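Side-chain contacts in McyG protein (Microcystis aeruginosa PCC 7806, PDB 4R0M), which binds phenylalanyl-adenylate in its adenylation domain and probably activates the amino acid for loading onto the adjoining carrier domain of a microcystin synthetase: residues A[388-393]-A[428-433]; A[180-185]-A[336-341]; A[301-306]-A[311-316]. One frame throughout, in Å; residues are numbered along the deposited sequence.

Contact 1: residues A[388-393]-A[428-433]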
loop_
_atom_site.group_PDB
_atom_site.type_symbol
_atom_site.label_atom_id
_atom_site.label_comp_id
_atom_site.label_asym_id
_atom_site.label_seq_id
_atom_site.Cartn_x
_atom_site.Cartn_y
_atom_site.Cartn_z
ATOM N N GLY A 388 -1.031 21.747 -8.561
ATOM C CA GLY A 388 -1.194 22.298 -7.218
ATOM C C GLY A 388 -1.299 21.202 -6.169
ATOM O O GLY A 388 -1.150 20.016 -6.481
ATOM N N ARG A 389 -1.561 21.600 -4.925
ATOM C CA ARG A 389 -1.652 20.658 -3.807
ATOM C C ARG A 389 -3.039 20.020 -3.744
ATOM O O ARG A 389 -4.057 20.719 -3.789
ATOM C CB ARG A 389 -1.325 21.341 -2.471
ATOM C CG ARG A 389 -0.209 22.377 -2.532
ATOM C CD ARG A 389 0.473 22.602 -1.185
ATOM N NE ARG A 389 -0.455 22.757 -0.061
ATOM C CZ ARG A 389 -1.087 23.886 0.256
ATOM N NH1 ARG A 389 -0.914 24.981 -0.469
ATOM N NH2 ARG A 389 -1.905 23.917 1.298
ATOM N N LEU A 390 -3.071 18.692 -3.639
ATOM C CA LEU A 390 -4.326 17.948 -3.559
ATOM C C LEU A 390 -4.900 17.968 -2.150
ATOM O O LEU A 390 -4.218 17.616 -1.184
ATOM C CB LEU A 390 -4.137 16.502 -4.037
ATOM C CG LEU A 390 -5.323 15.531 -3.921
ATOM C CD1 LEU A 390 -6.473 15.909 -4.844
ATOM C CD2 LEU A 390 -4.870 14.107 -4.198
ATOM N N GLN A 391 -6.158 18.383 -2.045
ATOM C CA GLN A 391 -6.877 18.378 -0.773
ATOM C C GLN A 391 -8.187 17.605 -0.900
ATOM O O GLN A 391 -8.895 17.720 -1.903
ATOM C CB GLN A 391 -7.124 19.805 -0.274
ATOM C CG GLN A 391 -5.859 20.519 0.183
ATOM C CD GLN A 391 -6.097 21.954 0.618
ATOM O OE1 GLN A 391 -7.055 22.602 0.190
ATOM N NE2 GLN A 391 -5.213 22.463 1.470
ATOM N N ILE A 392 -8.493 16.811 0.124
ATOM C CA ILE A 392 -9.630 15.889 0.084
ATOM C C ILE A 392 -10.546 16.036 1.302
ATOM O O ILE A 392 -10.102 16.454 2.373
ATOM C CB ILE A 392 -9.164 14.413 -0.054
ATOM C CG1 ILE A 392 -8.331 13.972 1.160
ATOM C CG2 ILE A 392 -8.386 14.212 -1.348
ATOM C CD1 ILE A 392 -8.057 12.482 1.223
ATOM N N GLN A 393 -11.822 15.701 1.123
ATOM C CA GLN A 393 -12.795 15.695 2.222
ATOM C C GLN A 393 -13.911 14.672 1.994
ATOM O O GLN A 393 -14.078 14.157 0.887
ATOM C CB GLN A 393 -13.382 17.096 2.460
ATOM C CG GLN A 393 -14.309 17.600 1.362
ATOM C CD GLN A 393 -15.048 18.875 1.737
ATOM O OE1 GLN A 393 -14.887 19.406 2.838
ATOM N NE2 GLN A 393 -15.870 19.371 0.818
ATOM N N GLY A 428 -12.979 16.862 -14.140
ATOM C CA GLY A 428 -13.374 16.120 -12.947
ATOM C C GLY A 428 -12.484 14.946 -12.566
ATOM O O GLY A 428 -12.647 14.365 -11.494
ATOM N N GLU A 429 -11.543 14.594 -13.440
ATOM C CA GLU A 429 -10.650 13.461 -13.203
ATOM C C GLU A 429 -9.344 13.892 -12.531
ATOM O O GLU A 429 -8.767 14.921 -12.886
ATOM C CB GLU A 429 -10.363 12.724 -14.514
ATOM C CG GLU A 429 -11.561 11.981 -15.085
ATOM C CD GLU A 429 -11.358 11.536 -16.523
ATOM O OE1 GLU A 429 -10.313 10.921 -16.830
ATOM O OE2 GLU A 429 -12.257 11.795 -17.351
ATOM N N LEU A 430 -8.888 13.102 -11.560
ATOM C CA LEU A 430 -7.649 13.398 -10.842
ATOM C C LEU A 430 -6.420 12.869 -11.573
ATOM O O LEU A 430 -6.391 11.715 -12.007
ATOM C CB LEU A 430 -7.691 12.851 -9.408
ATOM C CG LEU A 430 -6.411 12.926 -8.551
ATOM C CD1 LEU A 430 -5.988 14.365 -8.269
ATOM C CD2 LEU A 430 -6.585 12.158 -7.251
ATOM N N PHE A 431 -5.415 13.731 -11.704
ATOM C CA PHE A 431 -4.121 13.365 -12.268
ATOM C C PHE A 431 -3.037 13.719 -11.250
ATOM O O PHE A 431 -2.766 14.899 -11.014
ATOM C CB PHE A 431 -3.861 14.127 -13.574
ATOM C CG PHE A 431 -4.789 13.763 -14.708
ATOM C CD1 PHE A 431 -6.099 14.237 -14.743
ATOM C CD2 PHE A 431 -4.337 12.978 -15.765
ATOM C CE1 PHE A 431 -6.946 13.911 -15.792
ATOM C CE2 PHE A 431 -5.177 12.652 -16.819
ATOM C CZ PHE A 431 -6.483 13.120 -16.833
ATOM N N ILE A 432 -2.430 12.704 -10.636
ATOM C CA ILE A 432 -1.303 12.927 -9.726
ATOM C C ILE A 432 -0.018 13.087 -10.542
ATOM O O ILE A 432 0.248 12.298 -11.451
ATOM C CB ILE A 432 -1.167 11.797 -8.668
ATOM C CG1 ILE A 432 -2.381 11.772 -7.724
ATOM C CG2 ILE A 432 0.128 11.925 -7.870
ATOM C CD1 ILE A 432 -2.595 13.024 -6.895
ATOM N N THR A 433 0.759 14.118 -10.221
ATOM C CA THR A 433 1.987 14.430 -10.959
ATOM C C THR A 433 3.249 14.172 -10.135
ATOM O O THR A 433 4.292 13.801 -10.680
ATOM C CB THR A 433 1.986 15.881 -11.479
ATOM O OG1 THR A 433 1.677 16.780 -10.406
ATOM C CG2 THR A 433 0.951 16.049 -12.580
#
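Leu390 pushes both of its methyl branches against the aliphatic ends of Leu430 and Ile432. It meets Leu430 tip to tip: CD1 of Leu390 lies 3.8 Å from CD1 of Leu430, and the CD2 methyls of the two leucines stand 4.0 Å apart. The two leucines have nearly the same shape: each sends CG anti to the backbone N (chi1 175° in Leu390, 173° in Leu430), which carries its methyls out to meet the other's. Ile432 approaches differently. It crosses Leu390 at about a right angle, and although its side chain does not start out toward the other strand, the bend at chi2 (-62°) swings CD1 round to within 3.7 Å of Leu390 CD2. No hydrogen bond joins the segments, whose nearest CA atoms, those of Leu390 and Ile432, are 8.5 Å apart; strand 421-426 pairs with both and bridges them. Phe334 of strand 330-336 touches all three side chains, and Ile372 also packs on Leu430, making this a wholly apolar, buried cluster. Ile432 belongs to the pocket as well, with its side chain about 4 Å from the bound adenylate at nearest atoms, while its carbonyl receives a hydrogen bond from Gln307. Such packing inside a curled antiparallel sheet is consistent with the distorted beta-barrel subdomain of ANL adenylating enzymes, seated here against the central sheet beside the nucleotide site.

Contact 2: residues A[180-185]-A[336-341]. With FA5 (adenosine-5'-[phenylalaninyl-phosphate]), chain C.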
loop_
_atom_site.group_PDB
_atom_site.type_symbol
_atom_site.label_atom_id
_atom_site.label_comp_id
_atom_site.label_asym_id
_atom_site.label_seq_id
_atom_site.Cartn_x
_atom_site.Cartn_y
_atom_site.Cartn_z
ATOM N N LEU A 180 -3.988 2.922 12.032
ATOM C CA LEU A 180 -2.915 2.537 11.113
ATOM C C LEU A 180 -1.801 3.579 11.054
ATOM O O LEU A 180 -2.024 4.723 10.645
ATOM C CB LEU A 180 -3.467 2.283 9.705
ATOM C CG LEU A 180 -4.388 1.082 9.482
ATOM C CD1 LEU A 180 -5.206 1.277 8.216
ATOM C CD2 LEU A 180 -3.593 -0.211 9.417
ATOM N N PHE A 181 -0.602 3.169 11.458
ATOM C CA PHE A 181 0.558 4.051 11.462
ATOM C C PHE A 181 1.297 4.016 10.132
ATOM O O PHE A 181 1.629 2.945 9.627
ATOM C CB PHE A 181 1.512 3.684 12.601
ATOM C CG PHE A 181 1.082 4.201 13.944
ATOM C CD1 PHE A 181 0.178 3.485 14.727
ATOM C CD2 PHE A 181 1.587 5.400 14.434
ATOM C CE1 PHE A 181 -0.219 3.962 15.966
ATOM C CE2 PHE A 181 1.194 5.881 15.674
ATOM C CZ PHE A 181 0.290 5.161 16.441
ATOM N N THR A 182 1.534 5.196 9.568
ATOM C CA THR A 182 2.377 5.347 8.385
ATOM C C THR A 182 3.677 6.037 8.780
ATOM O O THR A 182 3.681 6.908 9.656
ATOM C CB THR A 182 1.691 6.189 7.292
ATOM O OG1 THR A 182 1.214 7.415 7.860
ATOM C CG2 THR A 182 0.524 5.437 6.677
ATOM N N SER A 183 4.778 5.642 8.143
ATOM C CA SER A 183 6.066 6.297 8.367
ATOM C C SER A 183 6.095 7.637 7.645
ATOM O O SER A 183 5.837 7.712 6.441
ATOM C CB SER A 183 7.229 5.416 7.898
ATOM O OG SER A 183 7.500 4.380 8.826
ATOM N N GLY A 184 6.391 8.698 8.392
ATOM C CA GLY A 184 6.508 10.035 7.818
ATOM C C GLY A 184 7.822 10.216 7.081
ATOM O O GLY A 184 8.634 9.288 7.005
ATOM N N SER A 185 8.027 11.412 6.535
ATOM C CA SER A 185 9.280 11.761 5.864
ATOM C C SER A 185 10.456 11.722 6.844
ATOM O O SER A 185 11.526 11.201 6.519
ATOM C CB SER A 185 9.175 13.144 5.213
ATOM O OG SER A 185 8.123 13.184 4.263
HETATM N N MSE A 336 -5.237 6.492 -0.063
HETATM C CA MSE A 336 -4.232 6.587 0.994
HETATM C C MSE A 336 -4.808 6.018 2.256
HETATM O O MSE A 336 -6.012 5.751 2.333
HETATM C CB MSE A 336 -3.765 8.033 1.197
HETATM C CG MSE A 336 -4.873 9.021 1.545
HETATM SE SE MSE A 336 -4.319 10.842 1.030
HETATM C CE MSE A 336 -2.641 10.969 2.058
ATOM N N THR A 337 -3.950 5.821 3.253
ATOM C CA THR A 337 -4.372 5.353 4.570
ATOM C C THR A 337 -5.409 6.301 5.175
ATOM O O THR A 337 -6.375 5.861 5.803
ATOM C CB THR A 337 -3.162 5.205 5.517
ATOM O OG1 THR A 337 -2.181 4.359 4.902
ATOM C CG2 THR A 337 -3.574 4.600 6.847
ATOM N N GLU A 338 -5.209 7.597 4.951
ATOM C CA GLU A 338 -6.075 8.643 5.492
ATOM C C GLU A 338 -7.501 8.629 4.922
ATOM O O GLU A 338 -8.407 9.240 5.496
ATOM C CB GLU A 338 -5.430 10.021 5.298
ATOM C CG GLU A 338 -4.281 10.320 6.260
ATOM C CD GLU A 338 -2.930 9.796 5.791
ATOM O OE1 GLU A 338 -2.872 9.017 4.816
ATOM O OE2 GLU A 338 -1.911 10.173 6.406
ATOM N N SER A 339 -7.696 7.928 3.806
ATOM C CA SER A 339 -9.016 7.819 3.180
ATOM C C SER A 339 -9.482 6.368 3.020
ATOM O O SER A 339 -10.265 6.063 2.120
ATOM C CB SER A 339 -9.034 8.541 1.823
ATOM O OG SER A 339 -8.270 7.840 0.851
ATOM N N CYS A 340 -9.002 5.485 3.896
ATOM C CA CYS A 340 -9.364 4.060 3.871
ATOM C C CYS A 340 -9.143 3.536 2.443
ATOM O O CYS A 340 -10.069 3.017 1.805
ATOM C CB CYS A 340 -10.825 3.860 4.296
ATOM S SG CYS A 340 -11.328 4.779 5.770
ATOM N N SER A 341 -7.904 3.668 1.968
ATOM C CA SER A 341 -7.504 3.307 0.597
ATOM C C SER A 341 -8.259 4.128 -0.462
ATOM O O SER A 341 -8.421 5.341 -0.298
ATOM C CB SER A 341 -7.556 1.786 0.340
ATOM O OG SER A 341 -8.877 1.324 0.125
HETATM C C FA5 C . -1.266 3.635 0.014
HETATM O O FA5 C . -0.221 3.380 -0.572
HETATM C CA FA5 C . -2.570 3.653 -0.741
HETATM N N FA5 C . -2.322 4.496 -1.885
HETATM C CB FA5 C . -2.981 2.258 -1.233
HETATM C CG FA5 C . -4.210 2.118 -2.141
HETATM C CD1 FA5 C . -4.794 3.179 -2.834
HETATM C CD2 FA5 C . -4.778 0.847 -2.302
HETATM C CE1 FA5 C . -5.913 2.977 -3.651
HETATM C CE2 FA5 C . -5.892 0.631 -3.121
HETATM C CZ FA5 C . -6.465 1.705 -3.800
HETATM P P FA5 C . -0.091 4.929 2.098
HETATM O OP1 FA5 C . 1.108 4.108 2.492
HETATM O OP2 FA5 C . -0.776 5.765 3.150
HETATM O OP3 FA5 C . -1.203 3.944 1.442
HETATM O "O5'" FA5 C . 0.399 5.903 0.910
HETATM C "C5'" FA5 C . -0.449 6.884 0.319
HETATM C "C4'" FA5 C . 0.366 7.658 -0.706
HETATM O "O4'" FA5 C . 0.767 6.837 -1.809
HETATM C "C3'" FA5 C . -0.408 8.796 -1.339
HETATM O "O3'" FA5 C . -0.422 9.961 -0.515
HETATM C "C2'" FA5 C . 0.357 9.017 -2.623
HETATM O "O2'" FA5 C . 1.505 9.840 -2.388
HETATM C "C1'" FA5 C . 0.831 7.629 -2.999
HETATM N N9 FA5 C . -0.077 7.082 -4.040
HETATM C C8 FA5 C . -1.057 6.183 -3.835
HETATM N N7 FA5 C . -1.706 5.881 -4.987
HETATM C C5 FA5 C . -1.141 6.608 -5.967
HETATM C C6 FA5 C . -1.339 6.776 -7.429
HETATM N N6 FA5 C . -2.299 6.091 -8.090
HETATM N N1 FA5 C . -0.529 7.642 -8.084
HETATM C C2 FA5 C . 0.432 8.339 -7.441
HETATM N N3 FA5 C . 0.671 8.231 -6.120
HETATM C C4 FA5 C . -0.069 7.401 -5.339
#
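Thr337 is wedged between Leu180, Thr182 and the phosphate of the bound adenylate, and its two branches do different work. The methyl CG2, anti to the backbone N, presses on Leu180, 3.7 Å from Leu180 CB and 3.9 Å from Leu180 CD1. The hydroxyl lies beside its own backbone N (chi1 -54°), and both donate to one phosphate oxygen: Thr337 OG1 is 2.6 Å from FA5 OP2, and Thr337 N reaches FA5 OP2 at 3.2 Å with an N-H...O angle of 160°. Thr182 comes tip to tip, its CG2 methyl 3.4 Å from Thr337 OG1 and 3.8 Å from FA5 OP2. With an alanine here both branches are gone, and OP2 would probably lose its hydroxyl donor while a gap opened beside Leu180. Thr182 begins the Thr/Ser/Gly-rich phosphate-binding loop of adenylation domains, and the Gly-Met-Thr-Glu turn holding Thr337 is another core motif of that family. Within the turn, Ser339 OG donates in the carbonyl plane to Ser341 O at 2.8 Å. Val227 of helix 227-240 and Val192 of strand 190-195 cover Thr337. Glu338 is more loosely placed against Thr182, its OE2 instead hydrogen-bonded to Tyr401. Past Thr182 the loop leaves the 336-341 turn altogether: Ser183 and Ser185 are exposed to solvent, and Gly184 and Ser185 are poorly ordered.

Contact 3: residues A[301-306]-A[311-316]. With FA5 (adenosine-5'-[phenylalaninyl-phosphate]), chain C.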
loop_
_atom_site.group_PDB
_atom_site.type_symbol
_atom_site.label_atom_id
_atom_site.label_comp_id
_atom_site.label_asym_id
_atom_site.label_seq_id
_atom_site.Cartn_x
_atom_site.Cartn_y
_atom_site.Cartn_z
ATOM N N LEU A 301 -9.227 -4.105 -12.365
ATOM C CA LEU A 301 -7.814 -4.342 -12.027
ATOM C C LEU A 301 -7.103 -3.059 -11.635
ATOM O O LEU A 301 -6.665 -2.287 -12.491
ATOM C CB LEU A 301 -7.075 -5.045 -13.177
ATOM C CG LEU A 301 -5.620 -5.501 -12.977
ATOM C CD1 LEU A 301 -5.443 -6.330 -11.711
ATOM C CD2 LEU A 301 -5.133 -6.279 -14.189
ATOM N N VAL A 302 -6.977 -2.858 -10.330
ATOM C CA VAL A 302 -6.487 -1.603 -9.778
ATOM C C VAL A 302 -4.967 -1.473 -9.849
ATOM O O VAL A 302 -4.227 -2.340 -9.372
ATOM C CB VAL A 302 -6.973 -1.407 -8.324
ATOM C CG1 VAL A 302 -6.580 -0.034 -7.795
ATOM C CG2 VAL A 302 -8.480 -1.590 -8.246
ATOM N N ASN A 303 -4.522 -0.391 -10.480
ATOM C CA ASN A 303 -3.149 0.075 -10.380
ATOM C C ASN A 303 -3.160 1.275 -9.438
ATOM O O ASN A 303 -3.610 2.358 -9.814
ATOM C CB ASN A 303 -2.602 0.467 -11.760
ATOM C CG ASN A 303 -1.109 0.783 -11.744
ATOM O OD1 ASN A 303 -0.579 1.333 -10.780
ATOM N ND2 ASN A 303 -0.430 0.444 -12.831
ATOM N N ALA A 304 -2.687 1.065 -8.210
ATOM C CA ALA A 304 -2.684 2.110 -7.181
ATOM C C ALA A 304 -1.652 1.843 -6.090
ATOM O O ALA A 304 -1.238 0.702 -5.880
ATOM C CB ALA A 304 -4.069 2.260 -6.566
ATOM N N GLY A 305 -1.257 2.900 -5.390
ATOM C CA GLY A 305 -0.245 2.798 -4.343
ATOM C C GLY A 305 0.975 3.657 -4.624
ATOM O O GLY A 305 1.655 4.100 -3.700
ATOM N N GLU A 306 1.246 3.882 -5.907
ATOM C CA GLU A 306 2.360 4.713 -6.361
ATOM C C GLU A 306 2.040 5.279 -7.741
ATOM O O GLU A 306 1.056 4.878 -8.372
ATOM C CB GLU A 306 3.669 3.910 -6.405
ATOM C CG GLU A 306 3.708 2.817 -7.467
ATOM C CD GLU A 306 5.030 2.070 -7.515
ATOM O OE1 GLU A 306 5.121 1.076 -8.265
ATOM O OE2 GLU A 306 5.980 2.463 -6.807
ATOM N N LYS A 311 3.697 4.200 -20.061
ATOM C CA LYS A 311 4.364 3.198 -20.899
ATOM C C LYS A 311 4.229 1.775 -20.361
ATOM O O LYS A 311 4.151 0.820 -21.135
ATOM C CB LYS A 311 5.847 3.536 -21.083
ATOM C CG LYS A 311 6.113 4.749 -21.966
ATOM C CD LYS A 311 7.560 4.799 -22.448
ATOM C CE LYS A 311 8.533 5.230 -21.353
ATOM N NZ LYS A 311 8.381 6.663 -20.971
ATOM N N THR A 312 4.209 1.647 -19.037
ATOM C CA THR A 312 4.088 0.350 -18.371
ATOM C C THR A 312 2.675 -0.215 -18.529
ATOM O O THR A 312 2.507 -1.393 -18.847
ATOM C CB THR A 312 4.483 0.448 -16.879
ATOM O OG1 THR A 312 5.801 1.001 -16.771
ATOM C CG2 THR A 312 4.464 -0.922 -16.207
ATOM N N ILE A 313 1.670 0.632 -18.316
ATOM C CA ILE A 313 0.270 0.245 -18.505
ATOM C C ILE A 313 -0.023 -0.123 -19.961
ATOM O O ILE A 313 -0.671 -1.142 -20.228
ATOM C CB ILE A 313 -0.697 1.352 -18.028
ATOM C CG1 ILE A 313 -0.767 1.390 -16.498
ATOM C CG2 ILE A 313 -2.091 1.144 -18.602
ATOM C CD1 ILE A 313 -1.523 0.236 -15.867
ATOM N N ARG A 314 0.461 0.703 -20.889
ATOM C CA ARG A 314 0.268 0.484 -22.324
ATOM C C ARG A 314 0.789 -0.888 -22.754
ATOM O O ARG A 314 0.121 -1.607 -23.502
ATOM C CB ARG A 314 0.950 1.598 -23.128
ATOM C CG ARG A 314 0.733 1.532 -24.632
ATOM C CD ARG A 314 1.644 2.509 -25.358
ATOM N NE ARG A 314 1.735 2.210 -26.787
ATOM C CZ ARG A 314 1.044 2.832 -27.739
ATOM N NH1 ARG A 314 0.195 3.808 -27.435
ATOM N NH2 ARG A 314 1.205 2.479 -29.007
ATOM N N LEU A 315 1.976 -1.242 -22.265
ATOM C CA LEU A 315 2.594 -2.528 -22.568
ATOM C C LEU A 315 1.847 -3.682 -21.897
ATOM O O LEU A 315 1.753 -4.775 -22.458
ATOM C CB LEU A 315 4.069 -2.519 -22.149
ATOM C CG LEU A 315 4.949 -3.729 -22.479
ATOM C CD1 LEU A 315 5.074 -3.947 -23.982
ATOM C CD2 LEU A 315 6.324 -3.574 -21.844
ATOM N N PHE A 316 1.321 -3.420 -20.702
ATOM C CA PHE A 316 0.569 -4.404 -19.920
ATOM C C PHE A 316 -0.695 -4.843 -20.659
ATOM O O PHE A 316 -1.001 -6.034 -20.718
ATOM C CB PHE A 316 0.221 -3.814 -18.549
ATOM C CG PHE A 316 -0.263 -4.823 -17.545
ATOM C CD1 PHE A 316 0.642 -5.579 -16.806
ATOM C CD2 PHE A 316 -1.625 -4.998 -17.315
ATOM C CE1 PHE A 316 0.197 -6.500 -15.870
ATOM C CE2 PHE A 316 -2.074 -5.917 -16.378
ATOM C CZ PHE A 316 -1.163 -6.668 -15.654
HETATM C C FA5 C . -1.266 3.635 0.014
HETATM O O FA5 C . -0.221 3.380 -0.572
HETATM C CA FA5 C . -2.570 3.653 -0.741
HETATM N N FA5 C . -2.322 4.496 -1.885
HETATM C CB FA5 C . -2.981 2.258 -1.233
HETATM C CG FA5 C . -4.210 2.118 -2.141
HETATM C CD1 FA5 C . -4.794 3.179 -2.834
HETATM C CD2 FA5 C . -4.778 0.847 -2.302
HETATM C CE1 FA5 C . -5.913 2.977 -3.651
HETATM C CE2 FA5 C . -5.892 0.631 -3.121
HETATM C CZ FA5 C . -6.465 1.705 -3.800
HETATM P P FA5 C . -0.091 4.929 2.098
HETATM O OP1 FA5 C . 1.108 4.108 2.492
HETATM O OP2 FA5 C . -0.776 5.765 3.150
HETATM O OP3 FA5 C . -1.203 3.944 1.442
HETATM O "O5'" FA5 C . 0.399 5.903 0.910
HETATM C "C5'" FA5 C . -0.449 6.884 0.319
HETATM C "C4'" FA5 C . 0.366 7.658 -0.706
HETATM O "O4'" FA5 C . 0.767 6.837 -1.809
HETATM C "C3'" FA5 C . -0.408 8.796 -1.339
HETATM O "O3'" FA5 C . -0.422 9.961 -0.515
HETATM C "C2'" FA5 C . 0.357 9.017 -2.623
HETATM O "O2'" FA5 C . 1.505 9.840 -2.388
HETATM C "C1'" FA5 C . 0.831 7.629 -2.999
HETATM N N9 FA5 C . -0.077 7.082 -4.040
HETATM C C8 FA5 C . -1.057 6.183 -3.835
HETATM N N7 FA5 C . -1.706 5.881 -4.987
HETATM C C5 FA5 C . -1.141 6.608 -5.967
HETATM C C6 FA5 C . -1.339 6.776 -7.429
HETATM N N6 FA5 C . -2.299 6.091 -8.090
HETATM N N1 FA5 C . -0.529 7.642 -8.084
HETATM C C2 FA5 C . 0.432 8.339 -7.441
HETATM N N3 FA5 C . 0.671 8.231 -6.120
HETATM C C4 FA5 C . -0.069 7.401 -5.339
#
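Leu301 and Asn303, on the same face of strand 300-303, meet Phe316 and Ile313, one turn apart on helix 310-320. Leu301 CD2 comes to the edge of the Phe316 ring, near its plane, 3.8 Å from Phe316 CE2. Beside it the Asn303 amide butts against the end of Ile313: Asn303 ND2 is 3.2 Å from Ile313 CD1, a tight approach of a polar atom to a methyl, and 3.8 Å from Ile313 CG1. Both strand side chains have CG anti to the backbone N (chi1 -174° in Leu301, -172° in Asn303), which extends them toward the helix. ND2 has a polar partner in Asn275 OD1, though that hydrogen bond is weak. In the next shell Ile330 touches both Ile313 and Phe316, while Phe278 of helix 275-282 meets the Phe316 ring with the planes at about 50° and also contacts Asn303. Backbone bonds to Lys331 and Ser273 fix the strand between its neighbours. Farther along, the chain turns to the bound adenylate: Ala304 CB is 3.5 Å from FA5 CE1 of the phenylalanine ring, and Gly305 N is 3.0 Å from adenine N7 of FA5. The backbone at Gly305 suits glycine, since a CB there would run into the carbonyl O of Ala304. Strand, helix and strand 330-336 form a beta-alpha-beta unit of the adenylation domain, with the ligand-lining residues following the first strand.

How the contacts relate
From the N terminus, residues 180-185 come first and wait some 150 residues for 336-341, so contact 2 closes a long loop. Contact 3 falls wholly within that loop, a short closure of four residues between strand 300-303 and helix 310-320. Contact 1 follows in series, joining 388-393 to 428-433 across 34 residues; none of the three cross. Contact 2 ties the two-stranded hairpin to the turn between strands 330-336 and 341-345 of the central sheet, contact 3 lays a helix on that sheet, and contact 1 packs the curled antiparallel sheet. Contacts 1 and 2 touch through Ile392 and Met336, whereas contact 3 touches neither; residues from all three reach the adenylate.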